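Local coordinates for protein probable porin (Pseudomonas aeruginosa, PDB 4FSP) that is probably a porin of the outer membrane, forming a beta-barrel channel through which small solutes are thought to pass, at residues 180-184 / 294-298; 264-270 / 282-286; 312-318 / 343-349. All blocks are in the same frame, centred on the assembly; numbering follows the deposited sequence.

Contact 1: 180-184 / 294-298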
loop_
_atom_site.group_PDB
_atom_site.type_symbol
_atom_site.label_atom_id
_atom_site.label_comp_id
_atom_site.label_asym_id
_atom_site.label_seq_id
_atom_site.Cartn_x
_atom_site.Cartn_y
_atom_site.Cartn_z
ATOM N N ALA A 180 12.350 -7.935 6.505
ATOM C CA ALA A 180 13.170 -8.623 5.518
ATOM C C ALA A 180 12.991 -8.055 4.116
ATOM O O ALA A 180 11.892 -7.617 3.738
ATOM C CB ALA A 180 12.867 -10.123 5.524
ATOM N N LEU A 181 14.075 -8.067 3.346
ATOM C CA LEU A 181 14.028 -7.651 1.952
ATOM C C LEU A 181 13.236 -8.682 1.156
ATOM O O LEU A 181 13.543 -9.870 1.193
ATOM C CB LEU A 181 15.448 -7.552 1.403
ATOM C CG LEU A 181 15.531 -7.374 -0.112
ATOM C CD1 LEU A 181 14.948 -6.011 -0.498
ATOM C CD2 LEU A 181 16.975 -7.512 -0.566
ATOM N N PHE A 182 12.203 -8.247 0.451
ATOM C CA PHE A 182 11.437 -9.181 -0.367
ATOM C C PHE A 182 12.197 -9.578 -1.638
ATOM O O PHE A 182 12.302 -8.778 -2.561
ATOM C CB PHE A 182 10.093 -8.567 -0.741
ATOM C CG PHE A 182 9.224 -9.475 -1.557
ATOM C CD1 PHE A 182 9.175 -10.836 -1.286
ATOM C CD2 PHE A 182 8.446 -8.972 -2.585
ATOM C CE1 PHE A 182 8.369 -11.674 -2.031
ATOM C CE2 PHE A 182 7.638 -9.808 -3.331
ATOM C CZ PHE A 182 7.597 -11.159 -3.050
ATOM N N ASN A 183 12.717 -10.803 -1.694
ATOM C CA ASN A 183 13.481 -11.229 -2.864
ATOM C C ASN A 183 12.641 -11.217 -4.139
ATOM O O ASN A 183 12.734 -10.271 -4.918
ATOM C CB ASN A 183 14.165 -12.586 -2.654
ATOM C CG ASN A 183 15.578 -12.625 -3.239
ATOM O OD1 ASN A 183 15.947 -11.778 -4.059
ATOM N ND2 ASN A 183 16.370 -13.608 -2.821
ATOM N N ARG A 184 11.811 -12.242 -4.332
ATOM C CA ARG A 184 10.989 -12.378 -5.551
ATOM C C ARG A 184 11.842 -12.557 -6.800
ATOM O O ARG A 184 12.620 -11.668 -7.149
ATOM C CB ARG A 184 10.026 -11.193 -5.747
ATOM C CG ARG A 184 9.361 -11.185 -7.127
ATOM C CD ARG A 184 8.124 -10.298 -7.182
ATOM N NE ARG A 184 7.044 -10.957 -7.920
ATOM C CZ ARG A 184 5.805 -10.485 -8.033
ATOM N NH1 ARG A 184 5.469 -9.331 -7.468
ATOM N NH2 ARG A 184 4.902 -11.172 -8.720
ATOM N N PRO A 294 13.716 -2.752 -4.711
ATOM C CA PRO A 294 13.589 -3.403 -3.407
ATOM C C PRO A 294 12.476 -2.797 -2.572
ATOM O O PRO A 294 12.168 -1.591 -2.667
ATOM C CB PRO A 294 14.930 -3.101 -2.738
ATOM C CG PRO A 294 15.291 -1.745 -3.270
ATOM C CD PRO A 294 14.711 -1.665 -4.692
ATOM N N TYR A 295 11.882 -3.657 -1.752
ATOM C CA TYR A 295 10.864 -3.285 -0.772
ATOM C C TYR A 295 10.711 -4.411 0.246
ATOM O O TYR A 295 11.232 -5.504 0.036
ATOM C CB TYR A 295 9.535 -2.940 -1.449
ATOM C CG TYR A 295 8.928 -3.980 -2.402
ATOM C CD1 TYR A 295 9.475 -4.224 -3.664
ATOM C CD2 TYR A 295 7.753 -4.644 -2.066
ATOM C CE1 TYR A 295 8.888 -5.132 -4.535
ATOM C CE2 TYR A 295 7.166 -5.548 -2.929
ATOM C CZ TYR A 295 7.729 -5.781 -4.162
ATOM O OH TYR A 295 7.134 -6.682 -5.014
ATOM N N LEU A 296 10.028 -4.149 1.355
ATOM C CA LEU A 296 10.013 -5.119 2.458
ATOM C C LEU A 296 8.995 -6.237 2.235
ATOM O O LEU A 296 7.935 -6.017 1.632
ATOM C CB LEU A 296 9.707 -4.426 3.789
ATOM C CG LEU A 296 10.632 -3.270 4.172
ATOM C CD1 LEU A 296 10.099 -2.512 5.387
ATOM C CD2 LEU A 296 12.034 -3.791 4.419
ATOM N N GLU A 297 9.322 -7.433 2.719
ATOM C CA GLU A 297 8.328 -8.494 2.862
ATOM C C GLU A 297 7.107 -7.969 3.620
ATOM O O GLU A 297 7.240 -7.208 4.596
ATOM C CB GLU A 297 8.909 -9.676 3.644
ATOM C CG GLU A 297 10.029 -10.415 2.939
ATOM C CD GLU A 297 10.387 -11.713 3.643
ATOM O OE1 GLU A 297 9.772 -12.016 4.691
ATOM O OE2 GLU A 297 11.281 -12.438 3.152
ATOM N N GLY A 298 5.921 -8.376 3.180
ATOM C CA GLY A 298 4.686 -7.955 3.825
ATOM C C GLY A 298 4.094 -6.664 3.286
ATOM O O GLY A 298 3.018 -6.245 3.727
HETATM O O HOH W 1 9.513 -7.384 6.339
HETATM O O HOH W 2 11.660 -12.488 0.365
#

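Contact 2: 264-270 / 282-286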
loop_
_atom_site.group_PDB
_atom_site.type_symbol
_atom_site.label_atom_id
_atom_site.label_comp_id
_atom_site.label_asym_id
_atom_site.label_seq_id
_atom_site.Cartn_x
_atom_site.Cartn_y
_atom_site.Cartn_z
ATOM N N ARG A 264 17.630 2.167 -9.804
ATOM C CA ARG A 264 17.068 3.479 -10.087
ATOM C C ARG A 264 15.763 3.242 -10.787
ATOM O O ARG A 264 15.716 2.640 -11.861
ATOM C CB ARG A 264 17.959 4.276 -11.027
ATOM C CG ARG A 264 19.281 4.629 -10.450
ATOM C CD ARG A 264 20.401 3.865 -11.104
ATOM N NE ARG A 264 21.672 4.482 -10.729
ATOM C CZ ARG A 264 22.860 3.962 -10.968
ATOM N NH1 ARG A 264 22.963 2.804 -11.598
ATOM N NH2 ARG A 264 23.943 4.600 -10.582
ATOM N N SER A 265 14.708 3.746 -10.184
ATOM C CA SER A 265 13.368 3.421 -10.586
ATOM C C SER A 265 12.637 4.676 -11.037
ATOM O O SER A 265 12.713 5.726 -10.380
ATOM C CB SER A 265 12.648 2.811 -9.361
ATOM O OG SER A 265 11.249 2.977 -9.461
ATOM N N PHE A 266 11.934 4.577 -12.157
ATOM C CA PHE A 266 10.944 5.591 -12.485
ATOM C C PHE A 266 9.608 4.893 -12.628
ATOM O O PHE A 266 9.531 3.791 -13.169
ATOM C CB PHE A 266 11.234 6.347 -13.800
ATOM C CG PHE A 266 10.079 7.247 -14.234
ATOM C CD1 PHE A 266 9.976 8.562 -13.767
ATOM C CD2 PHE A 266 9.068 6.760 -15.052
ATOM C CE1 PHE A 266 8.887 9.379 -14.143
ATOM C CE2 PHE A 266 7.978 7.570 -15.425
ATOM C CZ PHE A 266 7.894 8.880 -14.973
ATOM N N SER A 267 8.556 5.562 -12.181
ATOM C CA SER A 267 7.221 5.006 -12.209
ATOM C C SER A 267 6.276 6.189 -12.159
ATOM O O SER A 267 6.326 6.997 -11.232
ATOM C CB SER A 267 7.013 4.124 -10.982
ATOM O OG SER A 267 5.773 3.446 -11.040
ATOM N N GLY A 268 5.421 6.309 -13.163
ATOM C CA GLY A 268 4.544 7.457 -13.244
ATOM C C GLY A 268 3.244 7.187 -13.965
ATOM O O GLY A 268 3.147 6.240 -14.747
ATOM N N SER A 269 2.246 8.030 -13.710
ATOM C CA SER A 269 0.938 7.854 -14.317
ATOM C C SER A 269 0.301 9.160 -14.696
ATOM O O SER A 269 0.587 10.217 -14.111
ATOM C CB SER A 269 -0.030 7.137 -13.370
ATOM O OG SER A 269 -0.295 7.928 -12.218
ATOM N N LEU A 270 -0.608 9.047 -15.657
ATOM C CA LEU A 270 -1.414 10.144 -16.132
ATOM C C LEU A 270 -2.840 9.630 -16.169
ATOM O O LEU A 270 -3.128 8.646 -16.862
ATOM C CB LEU A 270 -0.974 10.516 -17.545
ATOM C CG LEU A 270 -1.446 11.884 -17.995
ATOM C CD1 LEU A 270 -0.964 12.904 -16.987
ATOM C CD2 LEU A 270 -0.874 12.174 -19.362
ATOM N N LEU A 282 -2.849 5.971 -17.974
ATOM C CA LEU A 282 -1.680 5.561 -18.708
ATOM C C LEU A 282 -0.593 5.555 -17.666
ATOM O O LEU A 282 -0.439 6.537 -16.917
ATOM C CB LEU A 282 -1.369 6.603 -19.780
ATOM C CG LEU A 282 -0.100 6.415 -20.607
ATOM C CD1 LEU A 282 -0.186 5.122 -21.375
ATOM C CD2 LEU A 282 0.079 7.583 -21.569
ATOM N N GLY A 283 0.141 4.450 -17.581
ATOM C CA GLY A 283 1.216 4.351 -16.609
ATOM C C GLY A 283 2.477 3.932 -17.327
ATOM O O GLY A 283 2.412 3.233 -18.353
ATOM N N TYR A 284 3.622 4.376 -16.818
ATOM C CA TYR A 284 4.895 3.981 -17.399
ATOM C C TYR A 284 5.919 3.788 -16.311
ATOM O O TYR A 284 5.936 4.515 -15.315
ATOM C CB TYR A 284 5.401 5.016 -18.406
ATOM C CG TYR A 284 6.783 4.701 -18.945
ATOM C CD1 TYR A 284 6.969 3.740 -19.931
ATOM C CD2 TYR A 284 7.905 5.342 -18.446
ATOM C CE1 TYR A 284 8.240 3.439 -20.409
ATOM C CE2 TYR A 284 9.175 5.050 -18.925
ATOM C CZ TYR A 284 9.335 4.104 -19.902
ATOM O OH TYR A 284 10.598 3.826 -20.370
ATOM N N GLN A 285 6.808 2.825 -16.513
ATOM C CA GLN A 285 7.704 2.418 -15.437
ATOM C C GLN A 285 8.988 1.856 -16.009
ATOM O O GLN A 285 8.971 1.169 -17.041
ATOM C CB GLN A 285 6.994 1.385 -14.558
ATOM C CG GLN A 285 7.803 0.819 -13.410
ATOM C CD GLN A 285 6.904 0.114 -12.392
ATOM O OE1 GLN A 285 6.088 0.755 -11.704
ATOM N NE2 GLN A 285 7.038 -1.212 -12.306
ATOM N N ARG A 286 10.096 2.139 -15.333
ATOM C CA ARG A 286 11.397 1.746 -15.837
ATOM C C ARG A 286 12.330 1.456 -14.688
ATOM O O ARG A 286 12.417 2.244 -13.754
ATOM C CB ARG A 286 11.987 2.870 -16.689
ATOM C CG ARG A 286 13.444 2.676 -17.017
ATOM C CD ARG A 286 13.655 2.435 -18.472
ATOM N NE ARG A 286 14.540 3.425 -19.073
ATOM C CZ ARG A 286 15.422 3.152 -20.027
ATOM N NH1 ARG A 286 15.551 1.917 -20.496
ATOM N NH2 ARG A 286 16.176 4.118 -20.512
#

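Contact 3: 312-318 / 343-349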
loop_
_atom_site.group_PDB
_atom_site.type_symbol
_atom_site.label_atom_id
_atom_site.label_comp_id
_atom_site.label_asym_id
_atom_site.label_seq_id
_atom_site.Cartn_x
_atom_site.Cartn_y
_atom_site.Cartn_z
ATOM N N PHE A 312 6.367 -5.760 -12.150
ATOM C CA PHE A 312 7.144 -5.284 -13.283
ATOM C C PHE A 312 8.377 -4.536 -12.822
ATOM O O PHE A 312 8.600 -3.392 -13.222
ATOM C CB PHE A 312 6.251 -4.412 -14.173
ATOM C CG PHE A 312 5.100 -5.181 -14.756
ATOM C CD1 PHE A 312 3.932 -5.370 -14.022
ATOM C CD2 PHE A 312 5.206 -5.769 -16.014
ATOM C CE1 PHE A 312 2.877 -6.109 -14.538
ATOM C CE2 PHE A 312 4.150 -6.514 -16.538
ATOM C CZ PHE A 312 2.993 -6.698 -15.795
ATOM N N ALA A 313 9.157 -5.193 -11.968
ATOM C CA ALA A 313 10.279 -4.549 -11.299
ATOM C C ALA A 313 11.553 -5.386 -11.335
ATOM O O ALA A 313 12.366 -5.316 -10.414
ATOM C CB ALA A 313 9.912 -4.182 -9.854
ATOM N N GLU A 314 11.720 -6.170 -12.397
ATOM C CA GLU A 314 12.993 -6.818 -12.675
ATOM C C GLU A 314 14.019 -5.773 -13.074
ATOM O O GLU A 314 13.660 -4.706 -13.582
ATOM C CB GLU A 314 12.852 -7.824 -13.819
ATOM C CG GLU A 314 11.976 -9.006 -13.477
ATOM C CD GLU A 314 12.524 -9.811 -12.318
ATOM O OE1 GLU A 314 13.716 -10.189 -12.367
ATOM O OE2 GLU A 314 11.769 -10.057 -11.349
ATOM N N ALA A 315 15.291 -6.075 -12.832
ATOM C CA ALA A 315 16.375 -5.223 -13.297
ATOM C C ALA A 315 16.180 -4.920 -14.786
ATOM O O ALA A 315 15.842 -5.817 -15.567
ATOM C CB ALA A 315 17.722 -5.916 -13.067
ATOM N N GLY A 316 16.348 -3.658 -15.177
ATOM C CA GLY A 316 16.333 -3.313 -16.589
ATOM C C GLY A 316 14.970 -3.180 -17.240
ATOM O O GLY A 316 14.860 -2.679 -18.369
ATOM N N GLU A 317 13.919 -3.590 -16.533
ATOM C CA GLU A 317 12.594 -3.672 -17.150
ATOM C C GLU A 317 11.824 -2.341 -17.298
ATOM O O GLU A 317 11.657 -1.567 -16.340
ATOM C CB GLU A 317 11.728 -4.691 -16.412
ATOM C CG GLU A 317 10.352 -4.893 -17.033
ATOM C CD GLU A 317 9.550 -5.976 -16.320
ATOM O OE1 GLU A 317 9.906 -6.335 -15.169
ATOM O OE2 GLU A 317 8.572 -6.474 -16.920
ATOM N N SER A 318 11.355 -2.109 -18.521
ATOM C CA SER A 318 10.429 -1.031 -18.856
ATOM C C SER A 318 9.032 -1.610 -19.001
ATOM O O SER A 318 8.877 -2.720 -19.518
ATOM C CB SER A 318 10.805 -0.426 -20.215
ATOM O OG SER A 318 11.994 0.329 -20.120
ATOM N N PHE A 343 -0.889 -4.410 -18.468
ATOM C CA PHE A 343 0.509 -4.001 -18.346
ATOM C C PHE A 343 1.325 -4.831 -19.313
ATOM O O PHE A 343 1.098 -6.035 -19.439
ATOM C CB PHE A 343 1.122 -4.326 -16.972
ATOM C CG PHE A 343 0.301 -3.935 -15.778
ATOM C CD1 PHE A 343 -0.701 -4.776 -15.295
ATOM C CD2 PHE A 343 0.604 -2.778 -15.069
ATOM C CE1 PHE A 343 -1.424 -4.437 -14.153
ATOM C CE2 PHE A 343 -0.119 -2.433 -13.935
ATOM C CZ PHE A 343 -1.134 -3.260 -13.476
ATOM N N SER A 344 2.325 -4.213 -19.925
ATOM C CA SER A 344 3.255 -4.927 -20.789
ATOM C C SER A 344 4.697 -4.531 -20.462
ATOM O O SER A 344 5.036 -3.341 -20.438
ATOM C CB SER A 344 2.947 -4.629 -22.254
ATOM O OG SER A 344 3.970 -5.148 -23.090
ATOM N N GLY A 345 5.548 -5.522 -20.217
ATOM C CA GLY A 345 6.934 -5.249 -19.873
ATOM C C GLY A 345 7.969 -5.865 -20.811
ATOM O O GLY A 345 7.766 -6.958 -21.362
ATOM N N HIS A 346 9.092 -5.170 -20.985
ATOM C CA HIS A 346 10.187 -5.684 -21.804
ATOM C C HIS A 346 11.528 -5.228 -21.247
ATOM O O HIS A 346 11.579 -4.361 -20.364
ATOM C CB HIS A 346 10.039 -5.199 -23.244
ATOM C CG HIS A 346 10.237 -3.722 -23.413
ATOM N ND1 HIS A 346 9.207 -2.811 -23.285
ATOM C CD2 HIS A 346 11.342 -2.996 -23.713
ATOM C CE1 HIS A 346 9.670 -1.593 -23.501
ATOM N NE2 HIS A 346 10.962 -1.677 -23.764
ATOM N N GLY A 347 12.612 -5.805 -21.760
ATOM C CA GLY A 347 13.940 -5.377 -21.357
ATOM C C GLY A 347 14.317 -5.853 -19.965
ATOM O O GLY A 347 15.329 -5.423 -19.399
ATOM N N ALA A 348 13.505 -6.744 -19.406
ATOM C CA ALA A 348 13.806 -7.311 -18.099
ATOM C C ALA A 348 15.068 -8.160 -18.154
ATOM O O ALA A 348 15.277 -8.915 -19.109
ATOM C CB ALA A 348 12.651 -8.142 -17.609
ATOM N N LYS A 349 15.898 -8.042 -17.119
ATOM C CA LYS A 349 17.101 -8.854 -16.994
ATOM C C LYS A 349 17.002 -9.696 -15.726
ATOM O O LYS A 349 17.715 -9.454 -14.748
ATOM C CB LYS A 349 18.362 -7.973 -16.971
ATOM C CG LYS A 349 18.635 -7.247 -18.287
ATOM C CD LYS A 349 20.037 -6.645 -18.339
ATOM C CE LYS A 349 20.206 -5.468 -17.382
ATOM N NZ LYS A 349 21.545 -4.811 -17.524
HETATM O O HOH W 3 16.146 -8.575 -11.955
#

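Contact 1: 180-184 / 294-298
Phe182 and Tyr295 set the shape of this contact. Their side chains lie next to each other and point the same way. The rings form an offset edge-to-face pair, with planes at 74° and centroids 5.5 Å apart. The edge of Phe182 turns toward the face of Tyr295, and Phe182 CD2 comes to 3.6 Å from Tyr295 CZ. Tyr295 starts out from the backbone away from 180-184. Its chi1 of 54° sets CG between the backbone N and the carbonyl carbon, and the ring returns to Phe182. Arg184 CB sits above one face of the Phe182 ring, out toward its rim. The Arg184 guanidinium has Tyr295 OH at its edge, with planes of guanidinium and phenol 57° apart. That hydroxyl is hydrogen-bonded to Asp311, while Arg184 NH2 bonds Tyr309 O.

Glu297 lies on the other flank. Its carboxylate reaches Ala180, with Glu297 CD 3.5 Å from Ala180 CB. A water links Glu297 OE2 to Asn183 N. A second water joins Ala180 N to Glu297 O. Leu181 and Pro294 meet through Leu181 CD1 and Pro294 CB, 3.7 Å apart.

Two backbone bonds hold the segments together. Glu297 N donates to Ala180 O at 2.8 Å, and Phe182 N donates to Tyr295 O at 2.9 Å. They flank the single beta bridge between Leu181 and Leu296, so the loops pair for one residue without becoming a sheet.

The contact ties the loop that follows strand 179-180 to the loop that follows strand 278-288. Tyr223 of strand 223-235 touches Leu181, Pro294 and Leu296. From strand 193-205, Phe197 packs on Leu296 and Gln193 on Ala180, so the two loops lie against these barrel strands.

Contact 2: 264-270 / 282-286
Phe266 pairs with Arg286 by two backbone hydrogen bonds, Phe266 N to Arg286 O at 2.9 Å and Arg286 N to Phe266 O at 2.8 Å. Gly268 with Tyr284 and Leu270 with Leu282 repeat the pattern. Six such bonds join the antiparallel strands, whose axes are 4.6 Å apart. The non-hydrogen-bonded pairs, Ser267 with Gln285 and Ser269 with Gly283, come in between. There CA-H...O contacts take over, such as Gln285 CA to Phe266 O at 3.2 Å.

One side-chain hydrogen bond crosses the pair. Ser267 OG donates to Gln285 OE1 at 2.8 Å, in the plane of the amide and on a lone pair. Gln285 is extended, with chi1 and chi2 both near 180°, which carries its amide out beside the serine. Gln285 OE1 also accepts from Asn305 N, and Ser267 OG is hydrogen-bonded to Val304 N. Both buried groups are held by backbone N-H groups of the loop after strand 299-300. Gln285 NE2 bonds the carbonyl oxygens of Asp311 and Phe312, so both ends of the amide are gripped.

Apolar contact is found on the opposite face. Phe266 and Tyr284 cross at about a right angle, and Phe266 CE2 meets the edge of the Tyr284 ring at CD2, 3.8 Å away. The Phe266 ring also leans along its own strand over Gly268, with Phe266 CZ 4.0 Å from Gly268 CA. Leu270, Leu282 and Arg286 share this face and are exposed.

This is the regular two-residue repeat of a transmembrane beta-barrel hairpin. The face of Phe266, Tyr284, Leu270 and Leu282 is mostly apolar, with Arg286 at one end, consistent with a lipid-facing wall. The face of Ser267, Ser269 and Gln285 is polar and turns to the barrel interior, as expected in the outer membrane porins of the OprD family.

Contact 3: 312-318 / 343-349
Phe312 fits closely against Phe343, and this is the tight end of the contact. Phe312 CZ lies 3.2 Å from Phe343 CB, a short approach. The ring planes are 26° apart and displaced past one another, with centroids 5.1 Å from each other and little overlap. Phe312 meets the base of Phe343 rather than stacking on it. The Phe343 ring goes on to Glu360 and Asp362 of the neighbouring strand 358-368.

Glu317 and Ala348 pack next in the buried part, with Glu317 CB 3.8 Å from Ala348 CB. Glu314 CB touches the same methyl. Glu317 is fully extended, with chi1 -177°, and this brings OE2 to Gly345 CA at 3.6 Å. Its OE1 takes a weak bond from Glu314 N. Glu358 brings a like charge close to OE2, which might favour a proton on one of the two acids. Glu314 bends back instead, and its OE2 forms a salt bridge with Arg187. Gly316 and Gly347 both have positive phi, and the chains are close here: Gly316 O is 3.0 Å from Gly347 O, without bonding.

The outer side is looser. Lys349 is exposed and is held by its backbone, Lys349 N donating to Ala315 O at 2.7 Å. A water accepts from Ala315 N and lies within bonding distance of Glu314 OE1. His346 is partly exposed, and Ser318 CB sits over one face of its ring as a CH-pi contact, 4.0 Å from the centroid.

Ser318 and His346 exchange two backbone hydrogen bonds, forming an antiparallel hydrogen-bonded pair. Strand 318-327 begins here beside the end of strand 336-346. A type II turn from Glu314 to Glu317 leads the long loop into the wall. The arrangement is the rim of a beta-barrel, where neighbouring strands give way to loops.

Going from the N terminus, residues 180-184 come first, in the loop before strand 193-205. The chain then builds several barrel strands, including the hairpin of contact 2, before 294-298 returns to close contact 1. Contact 2 is therefore enclosed within the span of contact 1. Contact 3 follows in series, from 312-318 to 343-349. Residues 294-298 and 312-317 both lie in the long connection between strands 278-288 and 318-327, interrupted by the short strand 299-300. Contacts 2 and 3 touch: Gln285 NE2 is 2.8 Å from Phe312 O, a probable hydrogen bond. Contact 1 ties the connection to the earlier loop, contact 2 zips two wall strands together, and contact 3 joins the connection's end to strand 336-346.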